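Sensory box/GGDEF family protein (Caulobacter crescentus, PDB 4YME) is, in this piece, the GGDEF domain of a longer membrane protein of the diguanylate cyclase family that probably takes part in cyclic di-GMP signalling. Local coordinates at residues L16-A21 / A139-M143; I37-L41 / L150-K154. All blocks are in the same frame, centred on the assembly; numbering follows the deposited sequence.

Interaction 1: residues L16-A21 / A139-M143; sequences LQMRLA and AEALM
A21 and A139 mark the closest backbone approach of two helical turns, with A21 CA 5.3 Å from A139 CA. The short axes come no nearer than 9.8 Å and run at 111° to each other, so segment 16-21 crosses segment 139-143 steeply and the contact is local. The A139 methyl fills the crossing: A139 CB lies 3.7 Å from L20 CG. The distance from A139 CB to Q17 O is 4.0 Å, and this carbonyl also accepts the helical bond from A21 N at 2.9 Å. Beside it, in one of the two conformers of M143, the selenomethionine bends at chi2 and chi3 and meets L16 tip to tip, M143 CE to L16 CD2 3.5 Å; since M143 is split, this contact is less certain than the rest. L16 and L20 continue onto V88, and L20 and L142 both reach V36, which places the two helices on one face of the sheet. At the outer margin a bend at chi2 (-80°) turns the Q17 amide to E140, where Q17 NE2 donates to the syn lone pair of E140 OE2 at 2.8 Å. With an N-H...O angle of 133° and the acceptor tilted out of the amide plane, the bond is short but not straight. The chemistry thus divides by depth, aliphatic groups joining the helices over the sheet and one amide-carboxylate bond closing the more exposed edge.

Interaction 2: residues I37-L41 / L150-K154; sequences ICIDL and LYRAK
L150 packs its CD2 methyl between C38 and D40, two residues whose side chains rise from the same face of strand 37-41. The helix segment lies over the strand with 9.5 Å between axes at an angle of 48°. This is the tight part of the contact. In one of two conformers of C38, SG stands 3.6 Å from L150 CD2, a contact to be read with that caution. The two leucine methyls lie against the carboxylate at van der Waals distance: L150 CD2 is 3.9 Å from D40 CG, and L150 CD1 is 3.9 Å from D40 OD1. With CG trans to the backbone N (chi1 175°), the leucine branch extends inward to both partners. S126 of the neighbouring strand 125-131 touches D40, L150 and K154 and so borders the contact.

One helical turn on, the packing gives way to a looser, polar side. K154 is exposed and makes a single bond to the strand: K154 NZ donates to the syn lone pair of D40 OD2 at 2.9 Å, a salt bridge. Its chain, bent at chi3 (67°), passes the carboxylate on the way, with K154 CD 3.8 Å from D40 OD1.

D40 is buried and lies near the strand end, where the next residue, L41, gives its backbone N-H to D83 of the GGDEF sequence. In active diguanylate cyclases the corresponding aspartate is a magnesium ligand and the corresponding lysine reaches nucleotide phosphates. By analogy, the bridge joins two residues that probably belong to the metal and phosphate site: L150 methyls pack against the carboxylate of D40 while the ammonium of an exposed lysine holds its OD2.

From the N terminus the chain runs through helix 13-30, which supplies 16-21, and directly on into strand 33-41, which supplies 37-41. Both wait for helix 139-156: residues 139-143 close interaction 1 over 117 intervening residues, and 150-154 close interaction 2 over 108. Their segments alternate, so the two loops cross. The centres lie about 17 Å apart and the nearest atoms about 6 Å, without touching. One helix therefore meets the first helix with its N-terminal turn and, farther along, the inner strand at its C-terminal end, tying the last element of the four-stranded, ferredoxin-like sheet domain to its first two.

Interaction 1: residues L16-A21 / A139-M143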
loop_
_atom_site.group_PDB
_atom_site.type_symbol
_atom_site.label_atom_id
_atom_site.label_comp_id
_atom_site.label_asym_id
_atom_site.label_seq_id
_atom_site.Cartn_x
_atom_site.Cartn_y
_atom_site.Cartn_z
ATOM N N LEU A 16 -11.713 -0.609 0.878
ATOM C CA LEU A 16 -10.820 -0.640 -0.263
ATOM C C LEU A 16 -11.476 -1.200 -1.517
ATOM O O LEU A 16 -11.437 -0.608 -2.603
ATOM C CB LEU A 16 -9.548 -1.463 0.083
ATOM C CG LEU A 16 -8.681 -1.851 -1.112
ATOM C CD1 LEU A 16 -8.075 -0.563 -1.640
ATOM C CD2 LEU A 16 -7.640 -2.923 -0.709
ATOM N N GLN A 17 -12.083 -2.368 -1.368
ATOM C CA GLN A 17 -12.686 -3.028 -2.536
ATOM C C GLN A 17 -13.797 -2.143 -3.110
ATOM O O GLN A 17 -13.891 -1.973 -4.339
ATOM C CB GLN A 17 -13.246 -4.388 -2.104
ATOM C CG GLN A 17 -13.794 -5.217 -3.278
ATOM C CD GLN A 17 -15.219 -4.799 -3.715
ATOM O OE1 GLN A 17 -16.021 -4.243 -2.915
ATOM N NE2 GLN A 17 -15.533 -5.053 -5.009
HETATM N N MSE A 18 -14.606 -1.521 -2.241
HETATM C CA MSE A 18 -15.731 -0.675 -2.724
HETATM C C MSE A 18 -15.208 0.558 -3.478
HETATM O O MSE A 18 -15.703 0.934 -4.529
HETATM C CB MSE A 18 -16.597 -0.172 -1.589
HETATM C CG MSE A 18 -17.302 -1.254 -0.901
HETATM SE SE MSE A 18 -18.400 -0.626 0.588
HETATM C CE MSE A 18 -17.411 0.759 1.493
ATOM N N ARG A 19 -14.216 1.193 -2.899
ATOM C CA ARG A 19 -13.676 2.417 -3.487
ATOM C C ARG A 19 -12.879 2.133 -4.766
ATOM O O ARG A 19 -12.921 2.920 -5.696
ATOM C CB ARG A 19 -12.873 3.202 -2.461
ATOM C CG ARG A 19 -13.779 3.924 -1.420
ATOM C CD ARG A 19 -12.973 4.845 -0.541
ATOM N NE ARG A 19 -12.426 5.956 -1.339
ATOM C CZ ARG A 19 -11.680 6.949 -0.855
ATOM N NH1 ARG A 19 -11.366 6.966 0.429
ATOM N NH2 ARG A 19 -11.219 7.894 -1.647
ATOM N N LEU A 20 -12.206 0.982 -4.815
ATOM C CA LEU A 20 -11.460 0.575 -6.020
ATOM C C LEU A 20 -12.438 0.266 -7.153
ATOM O O LEU A 20 -12.252 0.676 -8.284
ATOM C CB LEU A 20 -10.529 -0.598 -5.684
ATOM C CG LEU A 20 -9.790 -1.175 -6.902
ATOM C CD1 LEU A 20 -9.002 -0.112 -7.641
ATOM C CD2 LEU A 20 -8.828 -2.266 -6.368
ATOM N N ALA A 21 -13.530 -0.443 -6.828
ATOM C CA ALA A 21 -14.538 -0.730 -7.868
ATOM C C ALA A 21 -15.110 0.571 -8.422
ATOM O O ALA A 21 -15.285 0.699 -9.666
ATOM C CB ALA A 21 -15.615 -1.603 -7.328
ATOM N N ALA A 139 -11.797 -4.884 -9.508
ATOM C CA ALA A 139 -11.069 -4.661 -8.268
ATOM C C ALA A 139 -10.338 -5.899 -7.807
ATOM O O ALA A 139 -9.140 -5.840 -7.470
ATOM C CB ALA A 139 -11.989 -4.137 -7.159
ATOM N N GLU A 140 -11.024 -7.040 -7.861
ATOM C CA GLU A 140 -10.455 -8.293 -7.388
ATOM C C GLU A 140 -9.296 -8.743 -8.251
ATOM O O GLU A 140 -8.300 -9.243 -7.708
ATOM C CB GLU A 140 -11.552 -9.358 -7.388
ATOM C CG GLU A 140 -12.648 -9.093 -6.379
ATOM C CD GLU A 140 -13.607 -7.897 -6.705
ATOM O OE1 GLU A 140 -13.878 -7.473 -7.898
ATOM O OE2 GLU A 140 -14.084 -7.342 -5.676
ATOM N N ALA A 141 -9.420 -8.559 -9.579
ATOM C CA ALA A 141 -8.351 -8.908 -10.509
ATOM C C ALA A 141 -7.119 -8.063 -10.241
ATOM O O ALA A 141 -6.017 -8.603 -10.175
ATOM C CB ALA A 141 -8.752 -8.780 -11.910
ATOM N N LEU A 142 -7.303 -6.760 -10.062
ATOM C CA LEU A 142 -6.167 -5.881 -9.758
ATOM C C LEU A 142 -5.522 -6.215 -8.409
ATOM O O LEU A 142 -4.286 -6.122 -8.295
ATOM C CB LEU A 142 -6.608 -4.431 -9.713
ATOM C CG LEU A 142 -6.944 -3.880 -11.097
ATOM C CD1 LEU A 142 -7.659 -2.539 -11.029
ATOM C CD2 LEU A 142 -5.705 -3.751 -11.975
HETATM N N MSE A 143 -6.341 -6.510 -7.410
HETATM C CA MSE A 143 -5.877 -6.917 -6.045
HETATM C C MSE A 143 -4.961 -8.078 -6.117
HETATM O O MSE A 143 -3.851 -8.112 -5.499
HETATM C CB MSE A 143 -7.059 -7.438 -5.216
HETATM C CG MSE A 143 -7.890 -6.402 -4.659
HETATM SE SE MSE A 143 -6.665 -5.113 -3.953
HETATM C CE MSE A 143 -6.461 -5.868 -2.197
#

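Interaction 2: residues I37-L41 / L150-K154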
loop_
_atom_site.group_PDB
_atom_site.type_symbol
_atom_site.label_atom_id
_atom_site.label_comp_id
_atom_site.label_asym_id
_atom_site.label_seq_id
_atom_site.Cartn_x
_atom_site.Cartn_y
_atom_site.Cartn_z
ATOM N N ILE A 37 -1.117 -0.638 -5.776
ATOM C CA ILE A 37 0.190 -0.878 -5.229
ATOM C C ILE A 37 0.048 -1.660 -3.960
ATOM O O ILE A 37 -0.556 -1.163 -3.006
ATOM C CB ILE A 37 0.940 0.413 -4.980
ATOM C CG1 ILE A 37 1.058 1.229 -6.260
ATOM C CG2 ILE A 37 2.304 0.126 -4.402
ATOM C CD1 ILE A 37 1.521 2.638 -6.126
ATOM N N CYS A 38 0.596 -2.862 -3.930
ATOM C CA CYS A 38 0.612 -3.690 -2.735
ATOM C C CYS A 38 1.973 -3.580 -2.044
ATOM O O CYS A 38 3.005 -3.694 -2.693
ATOM C CB CYS A 38 0.299 -5.126 -3.166
ATOM S SG CYS A 38 0.101 -6.350 -1.861
ATOM N N ILE A 39 1.965 -3.358 -0.732
ATOM C CA ILE A 39 3.170 -3.029 0.013
ATOM C C ILE A 39 3.281 -3.912 1.220
ATOM O O ILE A 39 2.270 -4.188 1.872
ATOM C CB ILE A 39 3.077 -1.595 0.565
ATOM C CG1 ILE A 39 2.904 -0.582 -0.558
ATOM C CG2 ILE A 39 4.256 -1.255 1.491
ATOM C CD1 ILE A 39 2.396 0.790 -0.125
ATOM N N ASP A 40 4.482 -4.390 1.526
ATOM C CA ASP A 40 4.642 -5.051 2.808
ATOM C C ASP A 40 5.942 -4.655 3.437
ATOM O O ASP A 40 6.737 -4.002 2.798
ATOM C CB ASP A 40 4.357 -6.515 2.779
ATOM C CG ASP A 40 5.437 -7.343 2.239
ATOM O OD1 ASP A 40 6.458 -6.817 1.780
ATOM O OD2 ASP A 40 5.272 -8.568 2.461
ATOM N N LEU A 41 6.088 -4.926 4.720
ATOM C CA LEU A 41 7.236 -4.450 5.477
ATOM C C LEU A 41 8.288 -5.562 5.588
ATOM O O LEU A 41 7.985 -6.703 5.925
ATOM C CB LEU A 41 6.806 -3.957 6.877
ATOM C CG LEU A 41 5.827 -2.783 6.839
ATOM C CD1 LEU A 41 5.492 -2.372 8.269
ATOM C CD2 LEU A 41 6.386 -1.555 6.021
ATOM N N LEU A 150 3.826 -8.286 -5.950
ATOM C CA LEU A 150 4.572 -8.153 -4.690
ATOM C C LEU A 150 5.443 -9.383 -4.481
ATOM O O LEU A 150 6.630 -9.235 -4.157
ATOM C CB LEU A 150 3.662 -7.903 -3.486
ATOM C CG LEU A 150 4.363 -7.868 -2.106
ATOM C CD1 LEU A 150 5.385 -6.762 -1.988
ATOM C CD2 LEU A 150 3.341 -7.646 -1.052
ATOM N N TYR A 151 4.878 -10.582 -4.680
ATOM C CA TYR A 151 5.660 -11.805 -4.574
ATOM C C TYR A 151 6.883 -11.742 -5.490
ATOM O O TYR A 151 7.999 -12.051 -5.045
ATOM C CB TYR A 151 4.838 -13.090 -4.915
ATOM C CG TYR A 151 5.718 -14.326 -4.882
ATOM C CD1 TYR A 151 5.982 -14.960 -3.696
ATOM C CD2 TYR A 151 6.293 -14.814 -6.039
ATOM C CE1 TYR A 151 6.830 -16.052 -3.635
ATOM C CE2 TYR A 151 7.151 -15.924 -5.995
ATOM C CZ TYR A 151 7.395 -16.508 -4.782
ATOM O OH TYR A 151 8.239 -17.592 -4.657
ATOM N N ARG A 152 6.653 -11.384 -6.758
ATOM C CA ARG A 152 7.728 -11.317 -7.753
ATOM C C ARG A 152 8.794 -10.306 -7.335
ATOM O O ARG A 152 9.999 -10.545 -7.500
ATOM C CB ARG A 152 7.187 -10.946 -9.128
ATOM C CG ARG A 152 6.337 -12.025 -9.782
ATOM C CD ARG A 152 7.084 -13.333 -9.814
ATOM N NE ARG A 152 6.492 -14.312 -10.701
ATOM C CZ ARG A 152 6.738 -15.610 -10.610
ATOM N NH1 ARG A 152 7.520 -16.073 -9.649
ATOM N NH2 ARG A 152 6.181 -16.442 -11.460
ATOM N N ALA A 153 8.349 -9.178 -6.817
ATOM C CA ALA A 153 9.271 -8.132 -6.343
ATOM C C ALA A 153 10.121 -8.564 -5.143
ATOM O O ALA A 153 11.268 -8.158 -5.017
ATOM C CB ALA A 153 8.487 -6.878 -5.984
ATOM N N LYS A 154 9.548 -9.365 -4.267
ATOM C CA LYS A 154 10.271 -9.860 -3.091
ATOM C C LYS A 154 11.262 -10.937 -3.515
ATOM O O LYS A 154 12.353 -10.981 -2.960
ATOM C CB LYS A 154 9.319 -10.341 -1.991
ATOM C CG LYS A 154 8.551 -9.185 -1.331
ATOM C CD LYS A 154 7.379 -9.674 -0.503
ATOM C CE LYS A 154 7.829 -10.436 0.692
ATOM N NZ LYS A 154 6.653 -10.889 1.458
#